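Local structure of type II restriction enzyme SfiI (2EZV) at residues 37-42 and 161-166; 56-61 and 97-102. The protein cuts double-stranded DNA as a tetrameric type IIF restriction endonuclease, recognising 5'-GGCCN(5)GGCC-3' and leaving terminal 5'-phosphates. All blocks are in the same frame, centred on the assembly; numbering follows the deposited sequence.

Contact 1. Residues 37-42 and 161-166; sequences SIFETT and VHFYYR. With nucleotides of chain A.
The C-terminal end of helix 10-41 packs here against strand 151-167, part of the central mixed sheet of this PDDEXK-clan nuclease, close to the DNA backbone. Phe39 carries the helix side alone. Its CG lies anti to the backbone N (chi1 -163°), which extends the ring toward the strand. The ring meets Tyr165 as an offset edge-to-face pair, its edge toward the tyrosine face. The centroids are 5.5 Å apart and the planes stand at 60°. The nearest atoms are Phe39 CE2 and Tyr165 CB, at 3.5 Å. Phe39 CZ lies 3.7 Å from Tyr165 CG. On the other side of its ring tip, Phe39 CE1 makes a looser apolar contact with Phe163 CB at 4.3 Å.

Tyr165 also works at its far end. Tyr165 OH gives a weak hydrogen bond of 2.8 Å to OP1 of DG15 of chain A. The same side chain thus packs on Phe39 near its base and reaches a DNA phosphate with its hydroxyl. Phe39 also touches Arg176 and Leu178 of strand 176-186, which pairs antiparallel with strand 151-167. Phe163 continues the packing onto Ala54, Ile57 and Thr58 of helix 49-62.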
# COMPACT_ATOMS: atom_id res chain seq x y z
N SER D 37 -18.32 -14.78 6.87
CA SER D 37 -19.07 -13.77 7.61
C SER D 37 -19.73 -12.77 6.66
O SER D 37 -20.94 -12.51 6.74
CB SER D 37 -18.15 -13.04 8.56
OG SER D 37 -18.79 -11.89 9.07
N ILE D 38 -18.94 -12.19 5.76
CA ILE D 38 -19.47 -11.22 4.82
C ILE D 38 -20.48 -11.88 3.88
O ILE D 38 -21.59 -11.37 3.70
CB ILE D 38 -18.33 -10.58 3.98
CG1 ILE D 38 -17.54 -9.60 4.86
CG2 ILE D 38 -18.90 -9.88 2.75
CD1 ILE D 38 -16.39 -8.91 4.14
N PHE D 39 -20.11 -13.02 3.32
CA PHE D 39 -20.99 -13.71 2.39
C PHE D 39 -22.33 -14.11 2.99
O PHE D 39 -23.36 -14.05 2.31
CB PHE D 39 -20.32 -14.98 1.85
CG PHE D 39 -20.99 -15.52 0.62
CD1 PHE D 39 -20.68 -15.02 -0.64
CD2 PHE D 39 -22.00 -16.48 0.73
CE1 PHE D 39 -21.34 -15.47 -1.77
CE2 PHE D 39 -22.67 -16.93 -0.41
CZ PHE D 39 -22.34 -16.43 -1.66
N GLU D 40 -22.33 -14.52 4.25
CA GLU D 40 -23.57 -14.96 4.87
C GLU D 40 -24.37 -13.93 5.66
O GLU D 40 -25.60 -14.04 5.72
CB GLU D 40 -23.29 -16.15 5.79
CG GLU D 40 -22.50 -17.27 5.13
CD GLU D 40 -22.55 -18.58 5.90
OE1 GLU D 40 -22.58 -18.54 7.15
OE2 GLU D 40 -22.53 -19.65 5.25
N THR D 41 -23.72 -12.93 6.24
CA THR D 41 -24.44 -11.95 7.05
C THR D 41 -24.83 -10.64 6.37
O THR D 41 -25.47 -9.79 6.99
CB THR D 41 -23.66 -11.60 8.35
OG1 THR D 41 -22.55 -10.76 8.03
CG2 THR D 41 -23.17 -12.87 9.03
N THR D 42 -24.46 -10.47 5.11
CA THR D 42 -24.79 -9.24 4.41
C THR D 42 -26.20 -9.23 3.84
O THR D 42 -26.56 -10.08 3.03
CB THR D 42 -23.80 -8.98 3.26
OG1 THR D 42 -22.47 -8.93 3.78
CG2 THR D 42 -24.13 -7.67 2.56
N VAL D 161 -12.62 -17.68 -9.22
CA VAL D 161 -12.96 -18.00 -7.83
C VAL D 161 -14.46 -18.25 -7.87
O VAL D 161 -15.24 -17.35 -8.18
CB VAL D 161 -12.63 -16.81 -6.91
CG1 VAL D 161 -12.70 -17.23 -5.48
CG2 VAL D 161 -11.24 -16.30 -7.22
N HIS D 162 -14.85 -19.48 -7.57
CA HIS D 162 -16.24 -19.91 -7.62
C HIS D 162 -16.84 -20.16 -6.24
O HIS D 162 -16.52 -21.14 -5.57
CB HIS D 162 -16.31 -21.18 -8.48
CG HIS D 162 -17.67 -21.75 -8.66
ND1 HIS D 162 -18.35 -22.38 -7.64
CD2 HIS D 162 -18.47 -21.83 -9.75
CE1 HIS D 162 -19.51 -22.82 -8.10
NE2 HIS D 162 -19.60 -22.50 -9.37
N PHE D 163 -17.71 -19.25 -5.82
CA PHE D 163 -18.35 -19.37 -4.52
C PHE D 163 -19.59 -20.26 -4.58
O PHE D 163 -20.65 -19.85 -5.05
CB PHE D 163 -18.71 -17.97 -3.99
CG PHE D 163 -17.53 -17.06 -3.81
CD1 PHE D 163 -16.84 -16.56 -4.91
CD2 PHE D 163 -17.09 -16.73 -2.53
CE1 PHE D 163 -15.72 -15.75 -4.74
CE2 PHE D 163 -15.97 -15.91 -2.36
CZ PHE D 163 -15.29 -15.43 -3.46
N TYR D 164 -19.42 -21.50 -4.11
CA TYR D 164 -20.49 -22.49 -4.08
C TYR D 164 -21.29 -22.28 -2.80
O TYR D 164 -20.78 -22.47 -1.69
CB TYR D 164 -19.88 -23.89 -4.10
CG TYR D 164 -20.86 -24.99 -3.80
CD1 TYR D 164 -20.63 -25.88 -2.75
CD2 TYR D 164 -22.01 -25.16 -4.57
CE1 TYR D 164 -21.52 -26.91 -2.47
CE2 TYR D 164 -22.92 -26.18 -4.30
CZ TYR D 164 -22.66 -27.05 -3.25
OH TYR D 164 -23.54 -28.08 -2.97
N TYR D 165 -22.56 -21.90 -2.94
CA TYR D 165 -23.38 -21.65 -1.76
C TYR D 165 -24.81 -22.17 -1.89
O TYR D 165 -25.19 -22.73 -2.92
CB TYR D 165 -23.44 -20.14 -1.49
CG TYR D 165 -24.41 -19.45 -2.42
CD1 TYR D 165 -25.70 -19.14 -2.00
CD2 TYR D 165 -24.07 -19.20 -3.76
CE1 TYR D 165 -26.63 -18.62 -2.89
CE2 TYR D 165 -25.00 -18.67 -4.65
CZ TYR D 165 -26.28 -18.39 -4.21
OH TYR D 165 -27.21 -17.89 -5.09
N ARG D 166 -25.58 -21.96 -0.83
CA ARG D 166 -26.98 -22.34 -0.79
C ARG D 166 -27.79 -21.16 -0.26
O ARG D 166 -27.36 -20.47 0.66
CB ARG D 166 -27.18 -23.54 0.14
CG ARG D 166 -28.63 -23.95 0.29
CD ARG D 166 -28.77 -25.03 1.35
NE ARG D 166 -30.15 -25.47 1.55
CZ ARG D 166 -30.84 -26.20 0.68
NH1 ARG D 166 -30.28 -26.60 -0.46
NH2 ARG D 166 -32.09 -26.56 0.96
P DG A 15 -27.47 -19.56 -8.93
OP1 DG A 15 -27.05 -19.19 -7.55
OP2 DG A 15 -26.82 -20.70 -9.62
O5' DG A 15 -29.05 -19.81 -8.90
C5' DG A 15 -29.95 -18.77 -8.52
C4' DG A 15 -31.37 -19.11 -8.90
O4' DG A 15 -31.50 -19.15 -10.35
C3' DG A 15 -31.80 -20.49 -8.42
O3' DG A 15 -33.22 -20.52 -8.20
C2' DG A 15 -31.40 -21.38 -9.58
C1' DG A 15 -31.70 -20.50 -10.78
N9 DG A 15 -30.87 -20.74 -11.96
C8 DG A 15 -29.50 -20.78 -12.00
N7 DG A 15 -29.03 -21.00 -13.20
C5 DG A 15 -30.16 -21.11 -13.99
C6 DG A 15 -30.28 -21.36 -15.39
O6 DG A 15 -29.39 -21.52 -16.23
N1 DG A 15 -31.61 -21.40 -15.79
C2 DG A 15 -32.69 -21.23 -14.96
N2 DG A 15 -33.89 -21.30 -15.55
N3 DG A 15 -32.60 -21.00 -13.66
C4 DG A 15 -31.31 -20.96 -13.24

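Contact 2. Residues 56-61 and 97-102. With CA (calcium ion), chain F; nucleotides of chain A.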
# COMPACT_ATOMS: atom_id res chain seq x y z
N ASP D 56 -16.52 -8.61 -4.28
CA ASP D 56 -15.89 -7.89 -3.19
C ASP D 56 -15.01 -8.78 -2.32
O ASP D 56 -13.90 -8.39 -1.98
CB ASP D 56 -16.96 -7.18 -2.34
CG ASP D 56 -17.57 -5.98 -3.04
OD1 ASP D 56 -17.07 -5.60 -4.13
OD2 ASP D 56 -18.54 -5.39 -2.50
N ILE D 57 -15.51 -9.96 -1.96
CA ILE D 57 -14.77 -10.91 -1.14
C ILE D 57 -13.43 -11.19 -1.84
O ILE D 57 -12.36 -11.07 -1.24
CB ILE D 57 -15.49 -12.27 -1.01
CG1 ILE D 57 -16.89 -12.09 -0.42
CG2 ILE D 57 -14.67 -13.19 -0.13
CD1 ILE D 57 -16.93 -11.84 1.06
N THR D 58 -13.53 -11.58 -3.10
CA THR D 58 -12.38 -11.89 -3.93
C THR D 58 -11.36 -10.76 -3.92
O THR D 58 -10.17 -10.98 -3.73
CB THR D 58 -12.79 -12.15 -5.39
OG1 THR D 58 -13.64 -13.31 -5.45
CG2 THR D 58 -11.57 -12.37 -6.27
N GLN D 59 -11.85 -9.54 -4.16
CA GLN D 59 -10.97 -8.39 -4.18
C GLN D 59 -10.25 -8.17 -2.86
O GLN D 59 -9.03 -8.00 -2.84
CB GLN D 59 -11.75 -7.12 -4.55
CG GLN D 59 -10.91 -5.87 -4.35
CD GLN D 59 -11.61 -4.59 -4.74
OE1 GLN D 59 -11.19 -3.50 -4.35
NE2 GLN D 59 -12.66 -4.70 -5.53
N TYR D 60 -11.00 -8.16 -1.76
CA TYR D 60 -10.41 -7.93 -0.44
C TYR D 60 -9.42 -9.02 -0.09
O TYR D 60 -8.40 -8.76 0.55
CB TYR D 60 -11.50 -7.87 0.64
CG TYR D 60 -12.41 -6.66 0.52
CD1 TYR D 60 -13.75 -6.74 0.91
CD2 TYR D 60 -11.93 -5.44 0.04
CE1 TYR D 60 -14.59 -5.64 0.82
CE2 TYR D 60 -12.76 -4.33 -0.04
CZ TYR D 60 -14.09 -4.43 0.35
OH TYR D 60 -14.92 -3.34 0.27
N ALA D 61 -9.72 -10.24 -0.50
CA ALA D 61 -8.85 -11.36 -0.24
C ALA D 61 -7.54 -11.26 -1.01
O ALA D 61 -6.47 -11.46 -0.44
CB ALA D 61 -9.56 -12.68 -0.61
N LEU D 97 -2.63 -10.09 -14.18
CA LEU D 97 -3.44 -11.05 -13.42
C LEU D 97 -4.91 -10.77 -13.66
O LEU D 97 -5.37 -9.65 -13.45
CB LEU D 97 -3.15 -10.98 -11.91
CG LEU D 97 -4.05 -11.86 -11.03
CD1 LEU D 97 -4.04 -13.29 -11.55
CD2 LEU D 97 -3.59 -11.82 -9.58
N LEU D 98 -5.63 -11.79 -14.11
CA LEU D 98 -7.07 -11.69 -14.38
C LEU D 98 -7.82 -12.73 -13.57
O LEU D 98 -7.57 -13.93 -13.72
CB LEU D 98 -7.35 -11.94 -15.87
CG LEU D 98 -7.27 -10.83 -16.92
CD1 LEU D 98 -6.31 -9.75 -16.50
CD2 LEU D 98 -6.86 -11.45 -18.26
N VAL D 99 -8.72 -12.30 -12.71
CA VAL D 99 -9.49 -13.28 -11.97
C VAL D 99 -10.94 -12.86 -11.97
O VAL D 99 -11.27 -11.68 -11.90
CB VAL D 99 -8.95 -13.51 -10.51
CG1 VAL D 99 -7.72 -12.68 -10.27
CG2 VAL D 99 -10.03 -13.25 -9.49
N ASP D 100 -11.81 -13.85 -12.08
CA ASP D 100 -13.22 -13.58 -12.13
C ASP D 100 -13.96 -14.31 -11.04
O ASP D 100 -13.73 -15.50 -10.83
CB ASP D 100 -13.75 -13.99 -13.50
CG ASP D 100 -15.02 -13.27 -13.85
OD1 ASP D 100 -16.10 -13.90 -13.77
OD2 ASP D 100 -14.92 -12.07 -14.20
N ALA D 101 -14.83 -13.59 -10.35
CA ALA D 101 -15.61 -14.16 -9.26
C ALA D 101 -16.99 -14.63 -9.75
O ALA D 101 -17.64 -13.96 -10.55
CB ALA D 101 -15.77 -13.13 -8.14
N LYS D 102 -17.42 -15.79 -9.25
CA LYS D 102 -18.71 -16.38 -9.62
C LYS D 102 -19.40 -16.84 -8.35
O LYS D 102 -18.75 -17.25 -7.39
CB LYS D 102 -18.53 -17.61 -10.52
CG LYS D 102 -17.74 -17.42 -11.79
CD LYS D 102 -18.47 -16.56 -12.79
CE LYS D 102 -17.72 -16.53 -14.12
NZ LYS D 102 -18.40 -15.68 -15.14
CA CA F . -17.80 -12.27 -12.76
P DG A 14 -22.69 -15.02 -11.12
OP1 DG A 14 -22.05 -14.65 -9.83
OP2 DG A 14 -21.84 -15.51 -12.25
O5' DG A 14 -23.77 -16.13 -10.83
C5' DG A 14 -24.73 -16.45 -11.82
C4' DG A 14 -26.08 -16.70 -11.19
O4' DG A 14 -27.07 -16.36 -12.18
C3' DG A 14 -26.32 -18.16 -10.83
O3' DG A 14 -27.32 -18.23 -9.82
C2' DG A 14 -26.86 -18.72 -12.14
C1' DG A 14 -27.66 -17.54 -12.69
N9 DG A 14 -27.66 -17.44 -14.14
C8 DG A 14 -26.59 -17.21 -14.97
N7 DG A 14 -26.92 -17.20 -16.24
C5 DG A 14 -28.29 -17.42 -16.23
C6 DG A 14 -29.21 -17.52 -17.30
O6 DG A 14 -29.00 -17.43 -18.51
N1 DG A 14 -30.51 -17.75 -16.84
C2 DG A 14 -30.87 -17.88 -15.51
N2 DG A 14 -32.16 -18.10 -15.25
N3 DG A 14 -30.02 -17.79 -14.51
C4 DG A 14 -28.76 -17.56 -14.94
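Thr58 packs on Val99 and Ala101 where helix 49-62 covers strand 93-104. Asp100-Ala101-Lys102 on this strand matches the (D/E)XK half of the PD-(D/E)XK nuclease motif, with Asp79 the probable first acidic residue. The van der Waals contacts across the pair are two. Thr58 OG1 sits beside the backbone N (chi1 -64°), which leaves CG2 anti to that N and facing Val99. Thr58 CG2 meets Val99 CG2 tip to tip at 3.7 Å. Thr58 OG1 lies 3.4 Å from the methyl carbon Ala101 CB. The hydroxyl's hydrogen bond goes to Ala54 O, one turn earlier, which satisfies this buried polar atom within its own helix.

Metal and charge contacts belong to the strand. Val99 and Ala101 set CB toward the helix; Asp100 and Lys102 set CB away from it, as expected of alternating strand residues. Asp100 OD1 binds the calcium ion at 2.6 Å, and Asp79 supplies another ligand. Lys102 NZ forms a salt bridge of 3.2 Å with Asp100 OD1, so this oxygen serves both metal and lysine. Gln116 OE1 is a further partner of Lys102 NZ. Lys102 CD passes 3.6 Å from OP2 of DG14 of chain A. Ala101 takes part through its backbone: Ala101 O binds calcium at 2.8 Å.

Both contacts are buried and set a helix on the same sheet, but contact 2 lies nearer the centre of the chain, about 9 Å from it to the contact's own centre, against about 17 Å for contact 1. Their strands are parallel neighbours, joined by probable hydrogen bonds from Phe163 N to Lys102 O and from Lys102 N to Val161 O. The helices also touch, through Ile38 and Ile57. Contact 1 depends on aromatic rings and ends at a DNA phosphate. Contact 2 uses small side chains between helix and strand, with calcium ligands on the strand. Both also reach the second subunit: Ile38 packs on its Ala75, while Asp56 forms a salt bridge with its Lys81.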